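Hypothetical protein Atu2144 (Agrobacterium tumefaciens, PDB 2ODF) is of unknown function but belongs to the N-formylglutamate amidohydrolase family and is probably a hydrolase of that kind. Local coordinates at residues F7-V18 with R122-R133. Sequence-based numbering, arbitrary orientation.
Sequences FFTEAEGKAVGV and RTSALYVPFHDR
Strand 16-18, from Val16 to Val18, runs nearly parallel to helix 122-133, their axes 27° apart and 8.9 Å at closest, with Ala15 level with Leu126 and Val16 with Phe130. This is the rim of an alpha/beta fold: within this chain the strand is outermost in a mixed seven-stranded sheet, antiparallel to strand 77-80, and the helix packs on both, Phe130 also resting on Val78. No hydrogen bond joins the two segments; the contact is mainly apolar. Ala125 CB sits over the centre of the Phe7 ring in a CH-pi contact, 3.6 Å from the centroid and 10° off the normal. Phe7 has its CG anti to the backbone N (chi1 -160°), which lays one ring face on that methyl. The Phe8 ring instead offers an edge: Leu126 CD2 lies near its plane, 3.7 Å from Phe8 CZ, and reaches Ala15 CB as well. Before the strand, a type I turn from Glu10 to Gly13 carries the chain round; Thr9 OG1 accepts from Glu12 N, an ST motif, and Thr9 N in return donates to Glu12 OE1. Where the helix kinks at Pro129, Val16 CG2 drops onto the backbone, 3.5 Å from Phe130 CA. A flank of the helix meets the second subunit, where Ser124 OG forms a hydrogen bond with Asp132 OD1 of that chain. Lys14 NZ, a like charge, lies at the edge of the Arg133 guanidinium, 4.3 Å from Arg133 NH1. The bend of Arg133 at chi2 brings this group to Val18, whose CG2 lies over one guanidinium face, 3.5 Å from Arg133 NH2.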
ATOM      1  N   PHE A   7       5.774 -13.407   5.841  1.00 35.72           N
ATOM      2  CA  PHE A   7       6.625 -12.255   5.985  1.00 33.05           C
ATOM      3  C   PHE A   7       7.449 -12.322   7.262  1.00 31.00           C
ATOM      4  O   PHE A   7       8.654 -12.053   7.234  1.00 31.06           O
ATOM      5  CB  PHE A   7       5.781 -10.982   5.955  1.00 30.89           C
ATOM      6  CG  PHE A   7       6.572  -9.773   5.632  1.00 28.83           C
ATOM      7  CD1 PHE A   7       7.183  -9.048   6.630  1.00 26.45           C
ATOM      8  CD2 PHE A   7       6.782  -9.395   4.312  1.00 26.67           C
ATOM      9  CE1 PHE A   7       7.939  -7.927   6.323  1.00 26.98           C
ATOM     10  CE2 PHE A   7       7.552  -8.303   4.006  1.00 23.73           C
ATOM     11  CZ  PHE A   7       8.116  -7.554   5.005  1.00 25.88           C
ATOM     12  N   PHE A   8       6.784 -12.662   8.367  1.00 29.66           N
ATOM     13  CA  PHE A   8       7.390 -12.712   9.700  1.00 28.66           C
ATOM     14  C   PHE A   8       7.429 -14.133  10.252  1.00 28.45           C
ATOM     15  O   PHE A   8       6.494 -14.917  10.058  1.00 28.54           O
ATOM     16  CB  PHE A   8       6.605 -11.844  10.723  1.00 26.67           C
ATOM     17  CG  PHE A   8       6.502 -10.377  10.354  1.00 25.13           C
ATOM     18  CD1 PHE A   8       7.627  -9.563  10.376  1.00 24.52           C
ATOM     19  CD2 PHE A   8       5.283  -9.809  10.018  1.00 23.68           C
ATOM     20  CE1 PHE A   8       7.545  -8.230  10.043  1.00 23.08           C
ATOM     21  CE2 PHE A   8       5.196  -8.485   9.681  1.00 23.49           C
ATOM     22  CZ  PHE A   8       6.336  -7.691   9.695  1.00 24.12           C
ATOM     23  N   THR A   9       8.485 -14.446  10.985  1.00 28.13           N
ATOM     24  CA  THR A   9       8.492 -15.648  11.817  1.00 28.90           C
ATOM     25  C   THR A   9       7.554 -15.416  13.006  1.00 29.56           C
ATOM     26  O   THR A   9       7.242 -14.267  13.350  1.00 28.80           O
ATOM     27  CB  THR A   9       9.909 -15.974  12.338  1.00 28.50           C
ATOM     28  OG1 THR A   9      10.355 -14.931  13.204  1.00 26.43           O
ATOM     29  CG2 THR A   9      10.903 -16.142  11.173  1.00 27.67           C
ATOM     30  N   GLU A  10       7.108 -16.495  13.641  1.00 30.34           N
ATOM     31  CA  GLU A  10       6.359 -16.378  14.905  1.00 30.77           C
ATOM     32  C   GLU A  10       7.106 -15.554  15.947  1.00 29.81           C
ATOM     33  O   GLU A  10       6.543 -14.620  16.498  1.00 29.52           O
ATOM     34  CB  GLU A  10       6.004 -17.760  15.498  1.00 31.59           C
ATOM     35  CG  GLU A  10       4.571 -18.230  15.226  1.00 34.38           C
ATOM     36  CD  GLU A  10       4.178 -19.455  16.074  1.00 34.85           C
ATOM     37  OE1 GLU A  10       4.055 -19.329  17.324  1.00 40.96           O
ATOM     38  OE2 GLU A  10       4.010 -20.548  15.488  1.00 41.03           O
ATOM     39  N   ALA A  11       8.374 -15.891  16.203  1.00 29.05           N
ATOM     40  CA  ALA A  11       9.161 -15.219  17.229  1.00 28.78           C
ATOM     41  C   ALA A  11       9.365 -13.714  16.964  1.00 28.42           C
ATOM     42  O   ALA A  11       9.562 -12.942  17.899  1.00 27.47           O
ATOM     43  CB  ALA A  11      10.512 -15.894  17.394  1.00 29.30           C
ATOM     44  N   GLU A  12       9.325 -13.313  15.700  1.00 27.01           N
ATOM     45  CA  GLU A  12       9.546 -11.919  15.325  1.00 26.80           C
ATOM     46  C   GLU A  12       8.431 -10.994  15.746  1.00 26.73           C
ATOM     47  O   GLU A  12       8.645  -9.774  15.875  1.00 27.35           O
ATOM     48  CB  GLU A  12       9.704 -11.803  13.801  1.00 26.75           C
ATOM     49  CG  GLU A  12      11.122 -11.844  13.439  1.00 26.60           C
ATOM     50  CD  GLU A  12      11.383 -11.970  11.960  1.00 26.08           C
ATOM     51  OE1 GLU A  12      10.478 -12.217  11.130  1.00 23.26           O
ATOM     52  OE2 GLU A  12      12.575 -11.836  11.666  1.00 27.68           O
ATOM     53  N   GLY A  13       7.248 -11.566  15.924  1.00 26.57           N
ATOM     54  CA  GLY A  13       6.075 -10.809  16.344  1.00 25.86           C
ATOM     55  C   GLY A  13       5.484  -9.993  15.220  1.00 24.99           C
ATOM     56  O   GLY A  13       5.533 -10.383  14.040  1.00 25.29           O
ATOM     57  N   LYS A  14       4.938  -8.835  15.600  1.00 23.38           N
ATOM     58  CA  LYS A  14       4.114  -8.032  14.745  1.00 22.57           C
ATOM     59  C   LYS A  14       4.821  -6.729  14.287  1.00 21.01           C
ATOM     60  O   LYS A  14       5.731  -6.236  14.937  1.00 20.32           O
ATOM     61  CB  LYS A  14       2.797  -7.792  15.488  1.00 23.57           C
ATOM     62  CG  LYS A  14       2.206  -6.424  15.312  1.00 26.21           C
ATOM     63  CD  LYS A  14       1.081  -6.419  14.285  1.00 28.01           C
ATOM     64  CE  LYS A  14       0.927  -5.141  13.560  1.00 20.45           C
ATOM     65  NZ  LYS A  14      -0.496  -4.824  13.561  1.00 30.64           N
ATOM     66  N   ALA A  15       4.429  -6.214  13.124  1.00 20.07           N
ATOM     67  CA  ALA A  15       5.008  -4.984  12.577  1.00 19.72           C
ATOM     68  C   ALA A  15       4.935  -3.790  13.537  1.00 18.75           C
ATOM     69  O   ALA A  15       5.853  -3.020  13.634  1.00 18.89           O
ATOM     70  CB  ALA A  15       4.308  -4.612  11.239  1.00 18.34           C
ATOM     71  N   VAL A  16       3.816  -3.648  14.228  1.00 19.06           N
ATOM     72  CA  VAL A  16       3.486  -2.419  14.958  1.00 19.15           C
ATOM     73  C   VAL A  16       3.509  -2.671  16.459  1.00 19.10           C
ATOM     74  O   VAL A  16       2.953  -3.644  16.921  1.00 18.34           O
ATOM     75  CB  VAL A  16       2.100  -1.871  14.584  1.00 19.34           C
ATOM     76  CG1 VAL A  16       1.866  -0.511  15.264  1.00 19.63           C
ATOM     77  CG2 VAL A  16       1.941  -1.746  13.043  1.00 20.69           C
ATOM     78  N   GLY A  17       4.240  -1.828  17.189  1.00 19.13           N
ATOM     79  CA  GLY A  17       4.224  -1.818  18.640  1.00 19.37           C
ATOM     80  C   GLY A  17       3.386  -0.674  19.167  1.00 19.17           C
ATOM     81  O   GLY A  17       3.350   0.408  18.569  1.00 17.80           O
ATOM     82  N   VAL A  18       2.659  -0.911  20.251  1.00 19.58           N
ATOM     83  CA  VAL A  18       1.919   0.179  20.893  1.00 19.89           C
ATOM     84  C   VAL A  18       2.163   0.048  22.382  1.00 20.85           C
ATOM     85  O   VAL A  18       2.034  -1.044  22.925  1.00 19.74           O
ATOM     86  CB  VAL A  18       0.408   0.163  20.581  1.00 20.58           C
ATOM     87  CG1 VAL A  18      -0.351   1.245  21.413  1.00 19.83           C
ATOM     88  CG2 VAL A  18       0.156   0.353  19.074  1.00 20.86           C
ATOM     89  N   ARG A 122       5.992  -5.765   1.157  1.00 17.16           N
ATOM     90  CA  ARG A 122       6.467  -4.814   2.170  1.00 17.13           C
ATOM     91  C   ARG A 122       5.425  -3.770   2.496  1.00 16.71           C
ATOM     92  O   ARG A 122       5.241  -3.415   3.635  1.00 15.92           O
ATOM     93  CB  ARG A 122       7.727  -4.132   1.676  1.00 17.34           C
ATOM     94  CG  ARG A 122       8.854  -5.110   1.439  1.00 17.11           C
ATOM     95  CD  ARG A 122      10.067  -4.366   1.060  1.00 17.00           C
ATOM     96  NE  ARG A 122      11.178  -5.226   0.674  1.00 16.39           N
ATOM     97  CZ  ARG A 122      12.440  -4.817   0.583  1.00 18.71           C
ATOM     98  NH1 ARG A 122      12.771  -3.570   0.913  1.00 18.09           N
ATOM     99  NH2 ARG A 122      13.379  -5.661   0.163  1.00 18.14           N
ATOM    100  N   THR A 123       4.751  -3.259   1.471  1.00 17.55           N
ATOM    101  CA  THR A 123       3.705  -2.271   1.661  1.00 16.59           C
ATOM    102  C   THR A 123       2.563  -2.799   2.539  1.00 16.51           C
ATOM    103  O   THR A 123       2.057  -2.101   3.428  1.00 16.91           O
ATOM    104  CB  THR A 123       3.151  -1.789   0.285  1.00 16.69           C
ATOM    105  OG1 THR A 123       4.210  -1.241  -0.527  1.00 15.66           O
ATOM    106  CG2 THR A 123       2.090  -0.766   0.473  1.00 15.94           C
ATOM    107  N   SER A 124       2.189  -4.050   2.311  1.00 16.34           N
ATOM    108  CA  SER A 124       1.083  -4.690   3.013  1.00 16.45           C
ATOM    109  C   SER A 124       1.386  -5.049   4.452  1.00 16.42           C
ATOM    110  O   SER A 124       0.490  -5.029   5.278  1.00 16.90           O
ATOM    111  CB  SER A 124       0.688  -5.997   2.314  1.00 16.45           C
ATOM    112  OG  SER A 124      -0.351  -6.624   3.030  1.00 16.60           O
ATOM    113  N   ALA A 125       2.622  -5.439   4.701  1.00 16.58           N
ATOM    114  CA  ALA A 125       3.049  -6.031   5.975  1.00 16.97           C
ATOM    115  C   ALA A 125       3.562  -4.988   6.958  1.00 16.82           C
ATOM    116  O   ALA A 125       3.371  -5.147   8.167  1.00 17.54           O
ATOM    117  CB  ALA A 125       4.118  -7.065   5.736  1.00 15.75           C
ATOM    118  N   LEU A 126       4.217  -3.941   6.436  1.00 16.70           N
ATOM    119  CA  LEU A 126       4.850  -2.923   7.260  1.00 16.76           C
ATOM    120  C   LEU A 126       4.159  -1.585   7.221  1.00 16.38           C
ATOM    121  O   LEU A 126       3.883  -1.052   8.268  1.00 16.67           O
ATOM    122  CB  LEU A 126       6.312  -2.740   6.885  1.00 17.15           C
ATOM    123  CG  LEU A 126       7.217  -3.950   7.184  1.00 19.18           C
ATOM    124  CD1 LEU A 126       8.588  -3.686   6.571  1.00 21.18           C
ATOM    125  CD2 LEU A 126       7.304  -4.310   8.709  1.00 16.01           C
ATOM    126  N   TYR A 127       3.862  -1.054   6.027  1.00 15.21           N
ATOM    127  CA  TYR A 127       3.437   0.333   5.891  1.00 15.02           C
ATOM    128  C   TYR A 127       1.968   0.514   6.223  1.00 15.45           C
ATOM    129  O   TYR A 127       1.610   1.370   7.051  1.00 14.00           O
ATOM    130  CB  TYR A 127       3.770   0.820   4.463  1.00 15.42           C
ATOM    131  CG  TYR A 127       3.237   2.170   4.068  1.00 14.71           C
ATOM    132  CD1 TYR A 127       3.796   3.351   4.551  1.00 15.45           C
ATOM    133  CD2 TYR A 127       2.189   2.270   3.149  1.00 13.94           C
ATOM    134  CE1 TYR A 127       3.306   4.604   4.124  1.00 15.62           C
ATOM    135  CE2 TYR A 127       1.729   3.486   2.722  1.00 15.28           C
ATOM    136  CZ  TYR A 127       2.261   4.643   3.205  1.00 15.93           C
ATOM    137  OH  TYR A 127       1.722   5.831   2.751  1.00 14.45           O
ATOM    138  N   VAL A 128       1.115  -0.320   5.630  1.00 15.15           N
ATOM    139  CA  VAL A 128      -0.323  -0.159   5.827  1.00 16.37           C
ATOM    140  C   VAL A 128      -0.727  -0.478   7.283  1.00 15.94           C
ATOM    141  O   VAL A 128      -1.493   0.278   7.867  1.00 18.68           O
ATOM    142  CB  VAL A 128      -1.184  -0.852   4.704  1.00 16.63           C
ATOM    143  CG1 VAL A 128      -2.690  -0.796   5.056  1.00 18.99           C
ATOM    144  CG2 VAL A 128      -0.941  -0.153   3.326  1.00 15.05           C
ATOM    145  N   PRO A 129      -0.245  -1.587   7.879  1.00 16.35           N
ATOM    146  CA  PRO A 129      -0.579  -1.852   9.279  1.00 16.53           C
ATOM    147  C   PRO A 129      -0.172  -0.725  10.226  1.00 16.53           C
ATOM    148  O   PRO A 129      -0.977  -0.342  11.075  1.00 17.92           O
ATOM    149  CB  PRO A 129       0.181  -3.179   9.598  1.00 16.48           C
ATOM    150  CG  PRO A 129       0.275  -3.843   8.273  1.00 17.23           C
ATOM    151  CD  PRO A 129       0.503  -2.724   7.292  1.00 16.49           C
ATOM    152  N   PHE A 130       1.003  -0.139  10.021  1.00 15.53           N
ATOM    153  CA  PHE A 130       1.494   0.932  10.849  1.00 16.12           C
ATOM    154  C   PHE A 130       0.546   2.149  10.808  1.00 16.56           C
ATOM    155  O   PHE A 130       0.047   2.588  11.850  1.00 16.94           O
ATOM    156  CB  PHE A 130       2.936   1.301  10.465  1.00 16.05           C
ATOM    157  CG  PHE A 130       3.512   2.408  11.292  1.00 16.62           C
ATOM    158  CD1 PHE A 130       3.953   2.163  12.591  1.00 17.15           C
ATOM    159  CD2 PHE A 130       3.599   3.699  10.787  1.00 15.53           C
ATOM    160  CE1 PHE A 130       4.447   3.212  13.363  1.00 16.23           C
ATOM    161  CE2 PHE A 130       4.081   4.738  11.563  1.00 16.56           C
ATOM    162  CZ  PHE A 130       4.497   4.492  12.844  1.00 15.86           C
ATOM    163  N   HIS A 131       0.286   2.653   9.625  1.00 16.92           N
ATOM    164  CA  HIS A 131      -0.565   3.775   9.464  1.00 17.11           C
ATOM    165  C   HIS A 131      -2.006   3.507   9.823  1.00 18.06           C
ATOM    166  O   HIS A 131      -2.661   4.358  10.304  1.00 18.62           O
ATOM    167  CB  HIS A 131      -0.350   4.430   8.126  1.00 18.06           C
ATOM    168  CG  HIS A 131       0.998   5.054   7.988  1.00 15.78           C
ATOM    169  ND1 HIS A 131       1.358   6.183   8.664  1.00 15.35           N
ATOM    170  CD2 HIS A 131       2.092   4.653   7.318  1.00 16.68           C
ATOM    171  CE1 HIS A 131       2.612   6.465   8.396  1.00 17.49           C
ATOM    172  NE2 HIS A 131       3.073   5.558   7.571  1.00 14.16           N
ATOM    173  N   ASP A 132      -2.477   2.305   9.583  1.00 17.71           N
ATOM    174  CA  ASP A 132      -3.828   1.943   9.922  1.00 18.41           C
ATOM    175  C   ASP A 132      -4.022   2.010  11.458  1.00 18.29           C
ATOM    176  O   ASP A 132      -5.029   2.368  11.925  1.00 17.85           O
ATOM    177  CB  ASP A 132      -4.188   0.561   9.386  1.00 17.85           C
ATOM    178  CG  ASP A 132      -4.637   0.566   7.913  1.00 19.96           C
ATOM    179  OD1 ASP A 132      -4.725   1.606   7.288  1.00 20.05           O
ATOM    180  OD2 ASP A 132      -4.914  -0.491   7.421  1.00 19.76           O
ATOM    181  N   ARG A 133      -3.027   1.594  12.191  1.00 19.27           N
ATOM    182  CA  ARG A 133      -3.142   1.560  13.621  1.00 19.14           C
ATOM    183  C   ARG A 133      -3.139   2.976  14.169  1.00 19.14           C
ATOM    184  O   ARG A 133      -3.868   3.279  15.016  1.00 17.96           O
ATOM    185  CB  ARG A 133      -2.003   0.784  14.231  1.00 20.77           C
ATOM    186  CG  ARG A 133      -2.129   0.591  15.685  1.00 23.01           C
ATOM    187  CD  ARG A 133      -3.269  -0.288  16.021  1.00 31.13           C
ATOM    188  NE  ARG A 133      -3.166  -0.731  17.381  1.00 35.76           N
ATOM    189  CZ  ARG A 133      -2.421  -1.747  17.776  1.00 37.88           C
ATOM    190  NH1 ARG A 133      -1.735  -2.433  16.906  1.00 39.87           N
ATOM    191  NH2 ARG A 133      -2.381  -2.088  19.038  1.00 38.17           N
TER